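Local atomic coordinates of FYVE, RhoGEF and PH domain-containing protein 5 (Homo sapiens, PDB entry 3MPX), a protein that activates the small GTPase CDC42 by exchanging its bound GDP for GTP, notably in VEGF signalling, and may influence the actin cytoskeleton and cell shape. Residues D182-L187 against A192-T197; R54-M59 against L67-L72; P260-L265 against G279-K284. One frame throughout, in Å; residues are numbered along the deposited sequence.

Interaction 1: residues D182-L187 against A192-T197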
loop_
_atom_site.group_PDB
_atom_site.type_symbol
_atom_site.label_atom_id
_atom_site.label_comp_id
_atom_site.label_asym_id
_atom_site.label_seq_id
_atom_site.Cartn_x
_atom_site.Cartn_y
_atom_site.Cartn_z
ATOM N N ASP A 182 -4.320 -1.551 14.520
ATOM C CA ASP A 182 -4.032 -0.527 15.521
ATOM C C ASP A 182 -5.280 -0.258 16.375
ATOM O O ASP A 182 -5.170 0.089 17.549
ATOM C CB ASP A 182 -3.488 0.746 14.875
ATOM C CG ASP A 182 -1.977 0.712 14.767
ATOM O OD1 ASP A 182 -1.307 1.427 15.549
ATOM O OD2 ASP A 182 -1.456 -0.075 13.937
ATOM N N TYR A 183 -6.462 -0.470 15.790
ATOM C CA TYR A 183 -7.745 -0.311 16.453
ATOM C C TYR A 183 -7.961 -1.423 17.477
ATOM O O TYR A 183 -8.415 -1.145 18.581
ATOM C CB TYR A 183 -8.855 -0.316 15.403
ATOM C CG TYR A 183 -10.243 -0.121 15.959
ATOM C CD1 TYR A 183 -10.654 1.120 16.447
ATOM C CD2 TYR A 183 -11.178 -1.151 15.926
ATOM C CE1 TYR A 183 -11.954 1.323 16.908
ATOM C CE2 TYR A 183 -12.483 -0.961 16.390
ATOM C CZ TYR A 183 -12.863 0.275 16.889
ATOM O OH TYR A 183 -14.140 0.456 17.354
ATOM N N LEU A 184 -7.606 -2.670 17.115
ATOM C CA LEU A 184 -7.764 -3.862 17.958
ATOM C C LEU A 184 -6.883 -3.789 19.212
ATOM O O LEU A 184 -7.340 -4.188 20.294
ATOM C CB LEU A 184 -7.458 -5.136 17.123
ATOM C CG LEU A 184 -7.605 -6.547 17.774
ATOM C CD1 LEU A 184 -9.001 -7.113 17.606
ATOM C CD2 LEU A 184 -6.571 -7.507 17.208
ATOM N N ASN A 185 -5.631 -3.269 19.071
ATOM C CA ASN A 185 -4.659 -3.138 20.172
ATOM C C ASN A 185 -5.122 -2.180 21.275
ATOM O O ASN A 185 -4.590 -2.229 22.384
ATOM C CB ASN A 185 -3.286 -2.710 19.670
ATOM C CG ASN A 185 -2.654 -3.653 18.703
ATOM O OD1 ASN A 185 -2.963 -4.843 18.650
ATOM N ND2 ASN A 185 -1.778 -3.115 17.879
ATOM N N ASN A 186 -6.102 -1.328 20.974
ATOM C CA ASN A 186 -6.647 -0.394 21.940
ATOM C C ASN A 186 -8.030 -0.811 22.430
ATOM O O ASN A 186 -8.614 -0.109 23.255
ATOM C CB ASN A 186 -6.671 0.996 21.363
ATOM C CG ASN A 186 -5.302 1.508 21.092
ATOM O OD1 ASN A 186 -4.527 1.822 22.000
ATOM N ND2 ASN A 186 -4.990 1.630 19.830
ATOM N N LEU A 187 -8.548 -1.942 21.942
ATOM C CA LEU A 187 -9.857 -2.431 22.373
ATOM C C LEU A 187 -9.705 -3.366 23.565
ATOM O O LEU A 187 -8.625 -3.940 23.776
ATOM C CB LEU A 187 -10.638 -3.145 21.239
ATOM C CG LEU A 187 -11.088 -2.325 20.016
ATOM C CD1 LEU A 187 -11.898 -3.171 19.094
ATOM C CD2 LEU A 187 -11.898 -1.115 20.397
ATOM N N ALA A 192 -17.416 -7.116 22.373
ATOM C CA ALA A 192 -18.099 -7.506 21.143
ATOM C C ALA A 192 -17.421 -6.806 19.935
ATOM O O ALA A 192 -17.502 -7.306 18.812
ATOM C CB ALA A 192 -19.563 -7.110 21.216
ATOM N N GLU A 193 -16.713 -5.680 20.187
ATOM C CA GLU A 193 -16.002 -4.907 19.173
ATOM C C GLU A 193 -14.626 -5.519 18.870
ATOM O O GLU A 193 -14.213 -5.494 17.714
ATOM C CB GLU A 193 -15.916 -3.427 19.587
ATOM C CG GLU A 193 -15.433 -2.454 18.524
ATOM C CD GLU A 193 -16.281 -2.172 17.300
ATOM O OE1 GLU A 193 -15.857 -1.313 16.490
ATOM O OE2 GLU A 193 -17.345 -2.812 17.129
ATOM N N TYR A 194 -13.930 -6.087 19.884
ATOM C CA TYR A 194 -12.629 -6.766 19.703
ATOM C C TYR A 194 -12.855 -7.986 18.810
ATOM O O TYR A 194 -12.034 -8.276 17.940
ATOM C CB TYR A 194 -12.031 -7.200 21.057
ATOM C CG TYR A 194 -10.694 -7.916 20.965
ATOM C CD1 TYR A 194 -9.497 -7.234 21.177
ATOM C CD2 TYR A 194 -10.629 -9.290 20.739
ATOM C CE1 TYR A 194 -8.267 -7.889 21.106
ATOM C CE2 TYR A 194 -9.406 -9.957 20.673
ATOM C CZ TYR A 194 -8.228 -9.248 20.829
ATOM O OH TYR A 194 -7.031 -9.912 20.747
ATOM N N ASP A 195 -13.991 -8.676 19.028
ATOM C CA ASP A 195 -14.435 -9.840 18.279
ATOM C C ASP A 195 -14.730 -9.477 16.832
ATOM O O ASP A 195 -14.173 -10.099 15.919
ATOM C CB ASP A 195 -15.654 -10.476 18.961
ATOM C CG ASP A 195 -15.291 -11.557 19.966
ATOM O OD1 ASP A 195 -14.252 -11.406 20.665
ATOM O OD2 ASP A 195 -16.031 -12.566 20.045
ATOM N N ASN A 196 -15.570 -8.450 16.634
ATOM C CA ASN A 196 -15.954 -7.921 15.322
ATOM C C ASN A 196 -14.759 -7.419 14.513
ATOM O O ASN A 196 -14.753 -7.620 13.292
ATOM C CB ASN A 196 -16.972 -6.796 15.486
ATOM C CG ASN A 196 -18.326 -7.251 15.968
ATOM O OD1 ASN A 196 -18.602 -8.448 16.138
ATOM N ND2 ASN A 196 -19.201 -6.293 16.196
ATOM N N THR A 197 -13.755 -6.767 15.189
ATOM C CA THR A 197 -12.529 -6.241 14.565
ATOM C C THR A 197 -11.725 -7.425 13.995
ATOM O O THR A 197 -11.247 -7.347 12.866
ATOM C CB THR A 197 -11.735 -5.329 15.541
ATOM O OG1 THR A 197 -12.566 -4.238 15.956
ATOM C CG2 THR A 197 -10.454 -4.760 14.919
#
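Y183 and E193 make the one polar bond across this contact: Y183 OH donates to E193 OE1 over 2.6 Å, on the anti side of the carboxylate and 18° out of its plane. The same oxygen also accepts from the backbone N atoms of V106 and A107, so three donors grip it, and a glutamate suits a place with so many N-H and O-H groups to satisfy. With CG anti to the backbone N (chi1 -178°), Y183 reaches across far enough for this bond, and T197 OG1 sits in the ring plane at its edge, 3.3 Å from Y183 CE2. Within the second segment T197 OG1 donates to E193 O (2.7 Å), the hydroxyl and T197 N arriving from opposite faces of that carbonyl. A phenylalanine here would lack the hydroxyl, and E193 OE1, left with the two backbone N-H groups alone, would probably be held less firmly against helix 162-184.

The apolar part is a CH-pi contact, L184 CD1 lying 3.6 Å from the centroid of the Y194 ring and almost over its centre. L187 adds its CD1, 3.7 Å from E193 CG, and its CB at the edge of the Y194 ring.

The contact closes the turn joining helices 162-184 and 192-214 of the DH domain, where I26 of helix 21-59 and W100 pack on Y183.

Interaction 2: residues R54-M59 against L67-L72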
loop_
_atom_site.group_PDB
_atom_site.type_symbol
_atom_site.label_atom_id
_atom_site.label_comp_id
_atom_site.label_asym_id
_atom_site.label_seq_id
_atom_site.Cartn_x
_atom_site.Cartn_y
_atom_site.Cartn_z
ATOM N N ARG A 54 -16.960 5.189 -22.821
ATOM C CA ARG A 54 -17.280 6.056 -23.961
ATOM C C ARG A 54 -16.456 5.647 -25.186
ATOM O O ARG A 54 -17.034 5.438 -26.255
ATOM C CB ARG A 54 -17.050 7.548 -23.628
ATOM C CG ARG A 54 -18.210 8.221 -22.919
ATOM C CD ARG A 54 -17.942 9.696 -22.684
ATOM N NE ARG A 54 -17.337 9.944 -21.373
ATOM C CZ ARG A 54 -16.273 10.716 -21.163
ATOM N NH1 ARG A 54 -15.799 10.882 -19.934
ATOM N NH2 ARG A 54 -15.670 11.327 -22.182
ATOM N N ALA A 55 -15.131 5.468 -25.020
ATOM C CA ALA A 55 -14.255 5.046 -26.117
ATOM C C ALA A 55 -14.646 3.662 -26.639
ATOM O O ALA A 55 -14.953 3.547 -27.822
ATOM C CB ALA A 55 -12.795 5.058 -25.677
ATOM N N LEU A 56 -14.668 2.622 -25.759
ATOM C CA LEU A 56 -14.998 1.230 -26.109
ATOM C C LEU A 56 -16.348 1.121 -26.833
ATOM O O LEU A 56 -16.428 0.387 -27.819
ATOM C CB LEU A 56 -14.924 0.280 -24.890
ATOM C CG LEU A 56 -13.542 0.054 -24.229
ATOM C CD1 LEU A 56 -13.661 -0.829 -22.993
ATOM C CD2 LEU A 56 -12.538 -0.543 -25.195
ATOM N N ASP A 57 -17.371 1.920 -26.410
ATOM C CA ASP A 57 -18.690 2.009 -27.068
ATOM C C ASP A 57 -18.552 2.463 -28.530
ATOM O O ASP A 57 -19.294 1.959 -29.384
ATOM C CB ASP A 57 -19.649 2.957 -26.325
ATOM C CG ASP A 57 -20.207 2.469 -24.990
ATOM O OD1 ASP A 57 -20.222 1.231 -24.756
ATOM O OD2 ASP A 57 -20.648 3.323 -24.183
ATOM N N ASP A 58 -17.580 3.384 -28.825
ATOM C CA ASP A 58 -17.303 3.872 -30.187
ATOM C C ASP A 58 -16.608 2.787 -31.014
ATOM O O ASP A 58 -16.862 2.648 -32.218
ATOM C CB ASP A 58 -16.412 5.123 -30.159
ATOM C CG ASP A 58 -17.015 6.414 -29.640
ATOM O OD1 ASP A 58 -18.251 6.534 -29.638
ATOM O OD2 ASP A 58 -16.238 7.335 -29.301
HETATM N N MSE A 59 -15.709 2.035 -30.360
HETATM C CA MSE A 59 -14.905 0.980 -30.984
HETATM C C MSE A 59 -15.714 -0.229 -31.361
HETATM O O MSE A 59 -15.243 -1.045 -32.157
HETATM C CB MSE A 59 -13.745 0.566 -30.096
HETATM C CG MSE A 59 -12.718 1.647 -29.915
HETATM SE SE MSE A 59 -11.520 1.128 -28.484
HETATM C CE MSE A 59 -11.707 2.593 -27.518
ATOM N N LEU A 67 -12.665 -9.310 -28.298
ATOM C CA LEU A 67 -12.243 -10.080 -27.137
ATOM C C LEU A 67 -11.582 -9.192 -26.063
ATOM O O LEU A 67 -11.985 -9.235 -24.891
ATOM C CB LEU A 67 -11.304 -11.196 -27.607
ATOM C CG LEU A 67 -10.644 -12.037 -26.555
ATOM C CD1 LEU A 67 -11.684 -12.731 -25.652
ATOM C CD2 LEU A 67 -9.665 -12.995 -27.195
ATOM N N ALA A 68 -10.595 -8.376 -26.495
ATOM C CA ALA A 68 -9.854 -7.441 -25.678
ATOM C C ALA A 68 -10.811 -6.433 -25.035
ATOM O O ALA A 68 -10.726 -6.201 -23.826
ATOM C CB ALA A 68 -8.823 -6.736 -26.533
ATOM N N ARG A 69 -11.759 -5.892 -25.826
ATOM C CA ARG A 69 -12.780 -4.944 -25.377
ATOM C C ARG A 69 -13.695 -5.575 -24.304
ATOM O O ARG A 69 -13.970 -4.948 -23.273
ATOM C CB ARG A 69 -13.654 -4.510 -26.560
ATOM C CG ARG A 69 -13.053 -3.469 -27.507
ATOM C CD ARG A 69 -14.152 -2.619 -28.161
ATOM N NE ARG A 69 -15.269 -3.431 -28.671
ATOM C CZ ARG A 69 -15.319 -3.968 -29.886
ATOM N NH1 ARG A 69 -14.336 -3.759 -30.752
ATOM N NH2 ARG A 69 -16.355 -4.716 -30.247
ATOM N N GLU A 70 -14.166 -6.822 -24.553
ATOM C CA GLU A 70 -15.081 -7.506 -23.631
ATOM C C GLU A 70 -14.442 -7.774 -22.275
ATOM O O GLU A 70 -15.100 -7.612 -21.245
ATOM C CB GLU A 70 -15.660 -8.788 -24.246
ATOM C CG GLU A 70 -16.673 -8.528 -25.348
ATOM C CD GLU A 70 -17.752 -7.501 -25.065
ATOM O OE1 GLU A 70 -17.866 -6.526 -25.846
ATOM O OE2 GLU A 70 -18.474 -7.661 -24.056
ATOM N N GLU A 71 -13.154 -8.138 -22.289
ATOM C CA GLU A 71 -12.353 -8.368 -21.102
ATOM C C GLU A 71 -12.100 -7.033 -20.417
ATOM O O GLU A 71 -12.320 -6.946 -19.209
ATOM C CB GLU A 71 -11.074 -9.128 -21.448
ATOM C CG GLU A 71 -11.319 -10.627 -21.618
ATOM C CD GLU A 71 -10.156 -11.532 -21.987
ATOM O OE1 GLU A 71 -8.980 -11.135 -21.804
ATOM O OE2 GLU A 71 -10.435 -12.666 -22.440
ATOM N N LEU A 72 -11.785 -5.957 -21.187
ATOM C CA LEU A 72 -11.649 -4.609 -20.614
ATOM C C LEU A 72 -12.946 -4.182 -19.895
ATOM O O LEU A 72 -12.902 -3.741 -18.744
ATOM C CB LEU A 72 -11.323 -3.590 -21.694
ATOM C CG LEU A 72 -9.866 -3.415 -22.007
ATOM C CD1 LEU A 72 -9.684 -2.895 -23.424
ATOM C CD2 LEU A 72 -9.178 -2.543 -20.964
#
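L56 and R69 both start out facing the other helix, and with CG anti to the carbonyl carbon each chain runs on alongside the other. They slide past each other in opposite directions, L56 CD2 lying 3.8 Å from R69 CG. The other branch of L56 takes a different partner: CD1 rests 3.8 Å from L72 CB, the two leucine side chains crossing at about a right angle. A forked leucine is well suited to such a spot, since its two methyl groups touch successive turns of the facing helix at once.

R69 bends at its third torsion (chi3 -46°), which carries the guanidinium past L56 toward the backbone of M59, a selenomethionine in this crystal. On the way R69 CD packs 3.7 Å from M59 CB, so the aliphatic part of the arginine behaves as an apolar side chain.

The two segments belong to helices 21-59 and 66-98, successive long helices of the elongated helical bundle that forms a DH domain. They run nearly antiparallel at 151°, their local axes 10.9 Å apart, and so make a helical hairpin near one end of the bundle.

At the polar end, M59 O lies over one face of the guanidinium, 3.2 Å from R69 NH1, but the angle is too poor for a hydrogen bond. The charge is met instead by D60, whose OD1 forms a salt bridge with R69 NE. An arginine thus serves both purposes, its methylenes filling the buried interface and its head reaching the carboxylate beside the turn. L144 of helix 142-152 packs against L56 and M59, while L134 of helix 117-138 packs on L72.

Interaction 3: residues P260-L265 against G279-K284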
loop_
_atom_site.group_PDB
_atom_site.type_symbol
_atom_site.label_atom_id
_atom_site.label_comp_id
_atom_site.label_asym_id
_atom_site.label_seq_id
_atom_site.Cartn_x
_atom_site.Cartn_y
_atom_site.Cartn_z
ATOM N N PRO A 260 21.629 1.564 17.502
ATOM C CA PRO A 260 20.930 0.795 16.454
ATOM C C PRO A 260 20.168 1.612 15.405
ATOM O O PRO A 260 19.437 2.559 15.733
ATOM C CB PRO A 260 19.956 -0.063 17.251
ATOM C CG PRO A 260 19.669 0.724 18.474
ATOM C CD PRO A 260 20.961 1.414 18.812
ATOM N N ARG A 261 20.311 1.202 14.136
ATOM C CA ARG A 261 19.620 1.831 13.014
ATOM C C ARG A 261 18.962 0.745 12.148
ATOM O O ARG A 261 19.664 -0.154 11.657
ATOM C CB ARG A 261 20.568 2.725 12.168
ATOM C CG ARG A 261 21.211 3.913 12.907
ATOM C CD ARG A 261 20.264 5.067 13.223
ATOM N NE ARG A 261 19.920 5.148 14.650
ATOM C CZ ARG A 261 20.489 5.979 15.521
ATOM N NH1 ARG A 261 21.446 6.817 15.127
ATOM N NH2 ARG A 261 20.099 5.988 16.795
ATOM N N HIS A 262 17.619 0.821 11.971
ATOM C CA HIS A 262 16.885 -0.152 11.169
ATOM C C HIS A 262 16.807 0.312 9.733
ATOM O O HIS A 262 16.337 1.416 9.491
ATOM C CB HIS A 262 15.494 -0.442 11.754
ATOM C CG HIS A 262 14.866 -1.652 11.149
ATOM N ND1 HIS A 262 15.132 -2.915 11.637
ATOM C CD2 HIS A 262 14.096 -1.760 10.038
ATOM C CE1 HIS A 262 14.483 -3.747 10.841
ATOM N NE2 HIS A 262 13.846 -3.096 9.861
ATOM N N LEU A 263 17.248 -0.533 8.778
ATOM C CA LEU A 263 17.319 -0.199 7.345
ATOM C C LEU A 263 16.255 -0.826 6.434
ATOM O O LEU A 263 16.219 -2.055 6.310
ATOM C CB LEU A 263 18.694 -0.628 6.759
ATOM C CG LEU A 263 20.011 -0.125 7.358
ATOM C CD1 LEU A 263 21.128 -0.399 6.409
ATOM C CD2 LEU A 263 19.980 1.367 7.653
ATOM N N PHE A 264 15.502 0.012 5.671
ATOM C CA PHE A 264 14.564 -0.481 4.651
ATOM C C PHE A 264 15.152 -0.189 3.254
ATOM O O PHE A 264 15.110 0.952 2.800
ATOM C CB PHE A 264 13.179 0.142 4.801
ATOM C CG PHE A 264 12.447 -0.159 6.077
ATOM C CD1 PHE A 264 11.700 -1.325 6.214
ATOM C CD2 PHE A 264 12.465 0.744 7.138
ATOM C CE1 PHE A 264 10.986 -1.577 7.384
ATOM C CE2 PHE A 264 11.758 0.474 8.322
ATOM C CZ PHE A 264 11.020 -0.675 8.430
ATOM N N LEU A 265 15.743 -1.210 2.604
ATOM C CA LEU A 265 16.365 -1.079 1.279
ATOM C C LEU A 265 15.395 -1.407 0.110
ATOM O O LEU A 265 14.934 -2.537 -0.054
ATOM C CB LEU A 265 17.682 -1.897 1.157
ATOM C CG LEU A 265 18.223 -2.200 -0.260
ATOM C CD1 LEU A 265 19.015 -1.053 -0.828
ATOM C CD2 LEU A 265 19.063 -3.447 -0.276
ATOM N N GLY A 279 7.784 -0.950 18.351
ATOM C CA GLY A 279 7.847 -1.832 17.195
ATOM C C GLY A 279 7.827 -0.967 15.949
ATOM O O GLY A 279 8.069 -1.444 14.837
ATOM N N LYS A 280 7.533 0.332 16.151
ATOM C CA LYS A 280 7.525 1.385 15.146
ATOM C C LYS A 280 8.958 1.959 15.021
ATOM O O LYS A 280 9.820 1.667 15.848
ATOM C CB LYS A 280 6.522 2.487 15.536
ATOM C CG LYS A 280 5.069 2.029 15.528
ATOM C CD LYS A 280 4.294 2.672 14.403
ATOM C CE LYS A 280 2.940 2.040 14.227
ATOM N NZ LYS A 280 2.059 2.875 13.372
ATOM N N TYR A 281 9.215 2.730 13.967
ATOM C CA TYR A 281 10.529 3.307 13.700
ATOM C C TYR A 281 10.440 4.825 13.487
ATOM O O TYR A 281 9.348 5.384 13.553
ATOM C CB TYR A 281 11.180 2.633 12.477
ATOM C CG TYR A 281 11.098 1.126 12.468
ATOM C CD1 TYR A 281 12.093 0.353 13.051
ATOM C CD2 TYR A 281 10.049 0.469 11.831
ATOM C CE1 TYR A 281 12.026 -1.038 13.039
ATOM C CE2 TYR A 281 9.963 -0.922 11.825
ATOM C CZ TYR A 281 10.958 -1.671 12.422
ATOM O OH TYR A 281 10.884 -3.038 12.386
ATOM N N ARG A 282 11.598 5.486 13.256
ATOM C CA ARG A 282 11.712 6.934 13.038
ATOM C C ARG A 282 12.651 7.179 11.880
ATOM O O ARG A 282 13.820 6.808 11.973
ATOM C CB ARG A 282 12.227 7.639 14.317
ATOM C CG ARG A 282 12.606 9.119 14.146
ATOM C CD ARG A 282 11.416 10.027 13.898
ATOM N NE ARG A 282 10.532 10.110 15.059
ATOM C CZ ARG A 282 9.407 10.815 15.091
ATOM N NH1 ARG A 282 9.016 11.506 14.025
ATOM N NH2 ARG A 282 8.661 10.834 16.190
ATOM N N LEU A 283 12.153 7.788 10.790
ATOM C CA LEU A 283 12.976 8.077 9.615
ATOM C C LEU A 283 14.059 9.073 10.018
ATOM O O LEU A 283 13.733 10.167 10.501
ATOM C CB LEU A 283 12.124 8.595 8.445
ATOM C CG LEU A 283 12.799 8.684 7.071
ATOM C CD1 LEU A 283 13.293 7.322 6.570
ATOM C CD2 LEU A 283 11.864 9.298 6.065
ATOM N N LYS A 284 15.342 8.636 9.938
ATOM C CA LYS A 284 16.477 9.454 10.351
ATOM C C LYS A 284 17.115 10.194 9.196
ATOM O O LYS A 284 17.633 11.289 9.397
ATOM C CB LYS A 284 17.532 8.634 11.115
ATOM C CG LYS A 284 17.142 8.250 12.550
ATOM C CD LYS A 284 16.508 9.370 13.415
ATOM C CE LYS A 284 16.446 8.977 14.875
ATOM N NZ LYS A 284 15.625 9.918 15.684
#
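H262, F264 and Y281 form an aromatic cluster on one surface of the beta-sheet of the PH domain, joining two strands that are not neighbours. Strand 269-275 runs between strands 257-266 and 281-288, and the rings meet by reaching over it; T273 of that middle strand touches Y281.

Two different ring geometries make up the cluster. H262 and Y281 form an offset stack, with centroids 4.5 Å apart and planes inclined by 24°; Y281 CE1 stands over one face of the imidazole, 3.5 Å from H262 CG. F264 instead turns its edge to a face of Y281, an edge-to-face pair with planes at 85° and centroids 5.2 Å apart. Its closest approach is from F264 CZ to Y281 CE2, 3.6 Å. H262 in turn packs on F264, placing CD2 over one face of that ring, so each of the three touches the other two. Flat aromatic groups fit here because they are long enough to span the intervening strand and can pack by face or by edge.

H262 swings its ring anti to its own N (chi1 -166°), and both imidazole nitrogens find partners on strand 244-254: ND1 is hydrogen-bonded to T249 OG1 and NE2 to E247 OE1. These two bonds fix the rotation of the ring that Y281 stacks on, and the nearby carboxylate would tend to favour a protonated imidazole. Histidine thus combines a stacking surface with two polar edges, whereas F264, packed against V231 of strand 231-232, presents only hydrocarbon.

L263 and L265, by contrast, pack on W328 of helix 322-334. The aromatic cluster therefore belongs to the sheet surface turned away from that helix, in the strongly bent antiparallel sheet with a C-terminal helix that is characteristic of PH domains.

Overall arrangement
Interactions 1 and 2 both join consecutive helices of the DH domain, but lie 44 Å apart between centres. Helix 21-59 links them: one end supplies half of interaction 2, the other packs I26 beside interaction 1. Interaction 2 is buried and mostly hydrocarbon, with its charge neutralised beside the turn, whereas interaction 1 is only partly buried and adds a hydroxyl-carboxylate bond to leucine-tyrosine packing. Interaction 3, in the PH domain, is also buried but wholly aromatic, and joins strands rather than helices. It approaches interaction 1 where the domains meet: H229 accepts a bond from K280 through its backbone O and is hydrogen-bonded to D182 through NE2.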